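Local coordinates for protein SusD homolog (Bacteroides thetaiotaomicron VPI-5482, PDB 3IHV) that probably binds glycans at the outer membrane of the bacterium, as a SusD-family partner in sugar uptake, at residues S259-S264 / Y393-A398; Y172-L177 / G196-L201. All coordinates share one frame; numbering follows the deposited sequence. Where two conformers were deposited one is given.

Contact 2 comes first along the chain. It pairs helix 159-176 with helix 195-210, in the part of the sequence that belongs to the starch-binding, outer-membrane-associating family. Contact 1 follows, in the SusD family part. It joins the short strands 259-263 and 392-396 and leads into helix 397-412. The centres lie about 14 Å apart, and residues of the two contacts touch directly. Helix 195-210 is the shared element: it packs on helix 159-176 at contact 2 and also reaches the strand pair. Leu395 CD2 lies 3.3 Å from Leu201 N, and Ile261 CG1 lies 3.7 Å from Ala197 CB. This packing brings the two family parts together in a mainly helical, single-chain protein.

Contact 1: residues S259-S264 / Y393-A398; sequences SLIEIS and YFLRYA. With EDO (1,2-ethanediol), chain M; EDO (1,2-ethanediol), chain N.
Leu395 O takes two backbone N-H groups, from Leu260 N and Ile261 N, each at 3.0 Å. The bond from Ile261 is nearly straight (172°) and uses a lone pair. Ile261 O takes two in return, Phe394 N at 2.8 Å and Leu395 N at 3.1 Å. Each doubling makes a classic beta bulge in this short antiparallel ladder.

Apolar contacts fill the face of Ile261 and Leu395, whose CB atoms meet at 3.9 Å. Ile261 CG2 lies 3.7 Å from Phe394 CD2, the two side chains running alongside each other.

Polar groups gather on the face of Ser259, Glu262 and Tyr393. The Ser259 rotation (chi1 -174°) carries OG both to the Tyr393 ring edge and to Glu262 OE1, to which it donates from above the carboxylate plane. Arg396 CD lies over one face of that ring, toward its rim.

Ser264 N donates to O1 of the 1,2-ethanediol of chain M (2.7 Å), probably from the crystallisation liquor.

Arg396 forms salt bridges with Glu258, Glu462 and Glu466, and Tyr393 OH bonds to Leu245 O of helix 242-250. Ile261 and Phe394 pack on helices 107-135 and 195-210, while Arg396 is the N-cap residue of helix 397-412.

Contact 2: residues Y172-L177 / G196-L201; sequences YACDIL and GAALGL
Lys195 NZ is gripped by two carbonyls, Cys174 O and Leu177 O. Lys195 is the first residue of helix 195-210, so its ammonium group meets the carbonyl end of helix 159-176, where its charge is probably favourable.

The motif is an antiparallel helix pair. It fits the helical make-up of SusD proteins, whose sequence families belong to the TPR clan. The axes of segments 172-176 and 196-201 run at 148° to each other and come within 8.3 Å. Small residues at the crossing allow this closeness. Cys174 and Ala198 have the nearest CA atoms across it.

Ala198 CB points toward segment 172-177. It fits among Ala173, Cys174 and Leu177. It lies 3.8 Å from Ala173 CB, with Leu177 CD1 farther off at 4.4 Å. Leu177 also touches Ala118 of helix 107-135, and Leu199 continues the packing onto Thr226, Ile229 and Leu230 of helix 219-232.

Cys174 makes the other half of the contact. Its SG is anti to the carbonyl carbon (chi1 -69°), which brings the sulfur alongside the backbone of the second helix. There SG packs 3.7 Å from Ala198 C. It comes equally close to the next residue, at 3.6 Å from Leu199 N. The side chain of Leu199 bends in over the same cysteine. Its CD2 branch reaches Cys174 CB at 4.1 Å and meets Cys174 SG at 3.6 Å.

Contact 1: residues S259-S264 / Y393-A398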
# COMPACT_ATOMS: atom_id res chain seq x y z
N SER A 259 -5.98 11.42 4.01
CA SER A 259 -6.30 10.11 3.51
C SER A 259 -6.99 10.20 2.14
O SER A 259 -8.12 10.65 2.04
CB SER A 259 -7.25 9.41 4.48
OG SER A 259 -7.44 8.09 4.02
N LEU A 260 -6.31 9.74 1.11
CA LEU A 260 -6.86 9.78 -0.25
C LEU A 260 -7.51 8.42 -0.64
O LEU A 260 -8.70 8.39 -0.97
CB LEU A 260 -5.74 10.18 -1.20
CG LEU A 260 -5.16 11.59 -0.94
CD1 LEU A 260 -4.03 11.84 -1.96
CD2 LEU A 260 -6.19 12.72 -0.99
N ILE A 261 -6.76 7.32 -0.51
CA ILE A 261 -7.24 5.99 -0.81
C ILE A 261 -7.02 5.16 0.45
O ILE A 261 -5.89 4.86 0.80
CB ILE A 261 -6.55 5.35 -2.03
CG1 ILE A 261 -6.71 6.25 -3.25
CG2 ILE A 261 -7.16 3.92 -2.27
CD1 ILE A 261 -5.93 5.78 -4.52
N GLU A 262 -8.10 4.82 1.13
CA GLU A 262 -8.01 4.07 2.35
C GLU A 262 -9.09 3.00 2.26
O GLU A 262 -10.23 3.30 1.90
CB GLU A 262 -8.19 5.02 3.55
CG GLU A 262 -8.08 4.35 4.93
CD GLU A 262 -8.27 5.31 6.08
OE1 GLU A 262 -8.60 6.50 5.84
OE2 GLU A 262 -8.02 4.87 7.22
N ILE A 263 -8.72 1.76 2.58
CA ILE A 263 -9.63 0.63 2.55
C ILE A 263 -10.25 0.48 3.92
O ILE A 263 -9.54 0.35 4.92
CB ILE A 263 -8.90 -0.69 2.22
CG1 ILE A 263 -7.94 -0.51 1.06
CG2 ILE A 263 -9.91 -1.84 1.98
CD1 ILE A 263 -8.55 0.18 -0.15
N SER A 264 -11.57 0.52 3.98
CA SER A 264 -12.27 0.36 5.25
C SER A 264 -12.64 -1.09 5.51
O SER A 264 -13.28 -1.75 4.68
CB SER A 264 -13.54 1.22 5.29
OG SER A 264 -14.32 0.92 6.43
N TYR A 393 -4.28 2.32 4.71
CA TYR A 393 -3.94 3.44 3.85
C TYR A 393 -3.17 2.95 2.62
O TYR A 393 -2.02 2.48 2.72
CB TYR A 393 -3.03 4.47 4.51
CG TYR A 393 -3.64 5.29 5.63
CD1 TYR A 393 -4.68 6.20 5.38
CD2 TYR A 393 -3.12 5.22 6.91
CE1 TYR A 393 -5.20 6.98 6.38
CE2 TYR A 393 -3.64 6.00 7.95
CZ TYR A 393 -4.67 6.89 7.67
OH TYR A 393 -5.18 7.66 8.68
N PHE A 394 -3.80 3.05 1.45
CA PHE A 394 -3.10 2.77 0.21
C PHE A 394 -2.38 4.03 -0.32
O PHE A 394 -1.29 3.95 -0.95
CB PHE A 394 -4.09 2.21 -0.83
CG PHE A 394 -3.47 1.90 -2.18
CD1 PHE A 394 -2.62 0.82 -2.34
CD2 PHE A 394 -3.81 2.65 -3.29
CE1 PHE A 394 -2.06 0.53 -3.59
CE2 PHE A 394 -3.27 2.37 -4.54
CZ PHE A 394 -2.40 1.30 -4.70
N LEU A 395 -3.00 5.20 -0.15
CA LEU A 395 -2.42 6.46 -0.62
C LEU A 395 -2.81 7.63 0.29
O LEU A 395 -4.01 7.91 0.51
CB LEU A 395 -2.90 6.80 -2.05
CG LEU A 395 -2.16 7.98 -2.71
CD1 LEU A 395 -0.67 7.65 -2.87
CD2 LEU A 395 -2.82 8.35 -4.05
N ARG A 396 -1.79 8.28 0.85
CA ARG A 396 -1.93 9.46 1.70
C ARG A 396 -1.36 10.67 0.97
O ARG A 396 -0.44 10.55 0.18
CB ARG A 396 -1.14 9.29 3.01
CG ARG A 396 -1.63 8.17 3.86
CD ARG A 396 -1.14 8.23 5.29
NE ARG A 396 0.22 7.78 5.50
CZ ARG A 396 1.29 8.56 5.72
NH1 ARG A 396 1.21 9.90 5.70
NH2 ARG A 396 2.45 7.99 6.00
N TYR A 397 -1.82 11.86 1.29
CA TYR A 397 -1.26 13.05 0.65
C TYR A 397 0.23 13.21 0.86
O TYR A 397 0.92 13.76 -0.01
CB TYR A 397 -2.00 14.26 1.18
CG TYR A 397 -1.73 15.59 0.57
CD1 TYR A 397 -2.20 15.91 -0.69
CD2 TYR A 397 -1.07 16.57 1.28
CE1 TYR A 397 -2.00 17.15 -1.24
CE2 TYR A 397 -0.87 17.82 0.75
CZ TYR A 397 -1.35 18.11 -0.53
OH TYR A 397 -1.17 19.36 -1.04
N ALA A 398 0.78 12.75 2.00
CA ALA A 398 2.24 12.88 2.19
C ALA A 398 3.03 12.15 1.09
O ALA A 398 4.08 12.58 0.67
CB ALA A 398 2.67 12.35 3.58
C1 EDO M . -13.53 -0.56 1.42
O1 EDO M . -13.20 0.77 1.80
C2 EDO M . -13.47 -0.74 -0.08
O2 EDO M . -12.31 -0.20 -0.73
C1 EDO N . -10.95 3.28 -2.41
O1 EDO N . -11.51 4.57 -2.06
C2 EDO N . -10.57 2.50 -1.15
O2 EDO N . -11.62 2.38 -0.17

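Contact 2: residues Y172-L177 / G196-L201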
# COMPACT_ATOMS: atom_id res chain seq x y z
N TYR A 172 -10.23 10.43 -16.68
CA TYR A 172 -11.67 10.64 -16.59
C TYR A 172 -12.10 10.91 -15.13
O TYR A 172 -12.86 11.84 -14.88
CB TYR A 172 -12.44 9.42 -17.12
CG TYR A 172 -13.94 9.58 -17.10
CD1 TYR A 172 -14.68 9.30 -15.96
CD2 TYR A 172 -14.63 9.96 -18.25
CE1 TYR A 172 -16.07 9.41 -15.95
CE2 TYR A 172 -16.03 10.08 -18.24
CZ TYR A 172 -16.73 9.80 -17.10
OH TYR A 172 -18.08 9.92 -17.09
N ALA A 173 -11.58 10.15 -14.17
CA ALA A 173 -11.94 10.33 -12.74
C ALA A 173 -11.46 11.71 -12.24
O ALA A 173 -12.18 12.38 -11.51
CB ALA A 173 -11.41 9.17 -11.88
N CYS A 174 -10.28 12.15 -12.68
CA CYS A 174 -9.79 13.48 -12.35
C CYS A 174 -10.74 14.56 -12.89
O CYS A 174 -10.97 15.57 -12.22
CB CYS A 174 -8.40 13.75 -12.93
SG CYS A 174 -7.07 12.77 -12.14
N ASP A 175 -11.26 14.36 -14.09
CA ASP A 175 -12.12 15.35 -14.73
C ASP A 175 -13.49 15.40 -14.06
O ASP A 175 -14.06 16.48 -13.86
CB ASP A 175 -12.35 15.02 -16.22
CG ASP A 175 -11.12 15.22 -17.09
OD1 ASP A 175 -10.17 15.87 -16.66
OD2 ASP A 175 -11.13 14.71 -18.24
N ILE A 176 -14.05 14.24 -13.77
CA ILE A 176 -15.45 14.17 -13.31
C ILE A 176 -15.68 14.30 -11.79
O ILE A 176 -16.61 14.97 -11.38
CB ILE A 176 -16.13 12.89 -13.87
CG1 ILE A 176 -16.63 13.15 -15.30
CG2 ILE A 176 -17.37 12.47 -13.05
CD1 ILE A 176 -15.64 13.55 -16.33
N LEU A 177 -14.80 13.72 -10.98
CA LEU A 177 -15.02 13.68 -9.53
C LEU A 177 -14.83 15.03 -8.86
O LEU A 177 -13.96 15.77 -9.23
CB LEU A 177 -14.10 12.65 -8.88
CG LEU A 177 -14.39 11.19 -9.25
CD1 LEU A 177 -13.23 10.33 -8.79
CD2 LEU A 177 -15.72 10.67 -8.64
N GLY A 196 -9.08 14.21 -5.42
CA GLY A 196 -7.74 14.17 -4.82
C GLY A 196 -7.08 12.83 -4.95
O GLY A 196 -5.91 12.74 -5.30
N ALA A 197 -7.84 11.77 -4.70
CA ALA A 197 -7.34 10.42 -4.84
C ALA A 197 -7.04 10.07 -6.28
O ALA A 197 -6.06 9.37 -6.55
CB ALA A 197 -8.33 9.40 -4.28
N ALA A 198 -7.89 10.50 -7.20
CA ALA A 198 -7.64 10.26 -8.61
C ALA A 198 -6.36 10.94 -9.05
O ALA A 198 -5.53 10.32 -9.74
CB ALA A 198 -8.86 10.73 -9.51
N LEU A 199 -6.16 12.19 -8.66
CA LEU A 199 -4.94 12.92 -9.06
C LEU A 199 -3.72 12.31 -8.36
O LEU A 199 -2.67 12.17 -8.96
CB LEU A 199 -5.03 14.39 -8.68
CG LEU A 199 -6.00 15.29 -9.44
CD1 LEU A 199 -6.36 16.56 -8.60
CD2 LEU A 199 -5.39 15.64 -10.79
N GLY A 200 -3.88 11.98 -7.08
CA GLY A 200 -2.76 11.36 -6.35
C GLY A 200 -2.32 10.03 -6.94
O GLY A 200 -1.10 9.77 -7.15
N LEU A 201 -3.30 9.17 -7.24
CA LEU A 201 -2.97 7.88 -7.81
C LEU A 201 -2.36 8.04 -9.21
O LEU A 201 -1.40 7.35 -9.52
CB LEU A 201 -4.20 6.96 -7.83
CG LEU A 201 -3.93 5.56 -8.40
CD1 LEU A 201 -2.88 4.84 -7.59
CD2 LEU A 201 -5.23 4.77 -8.43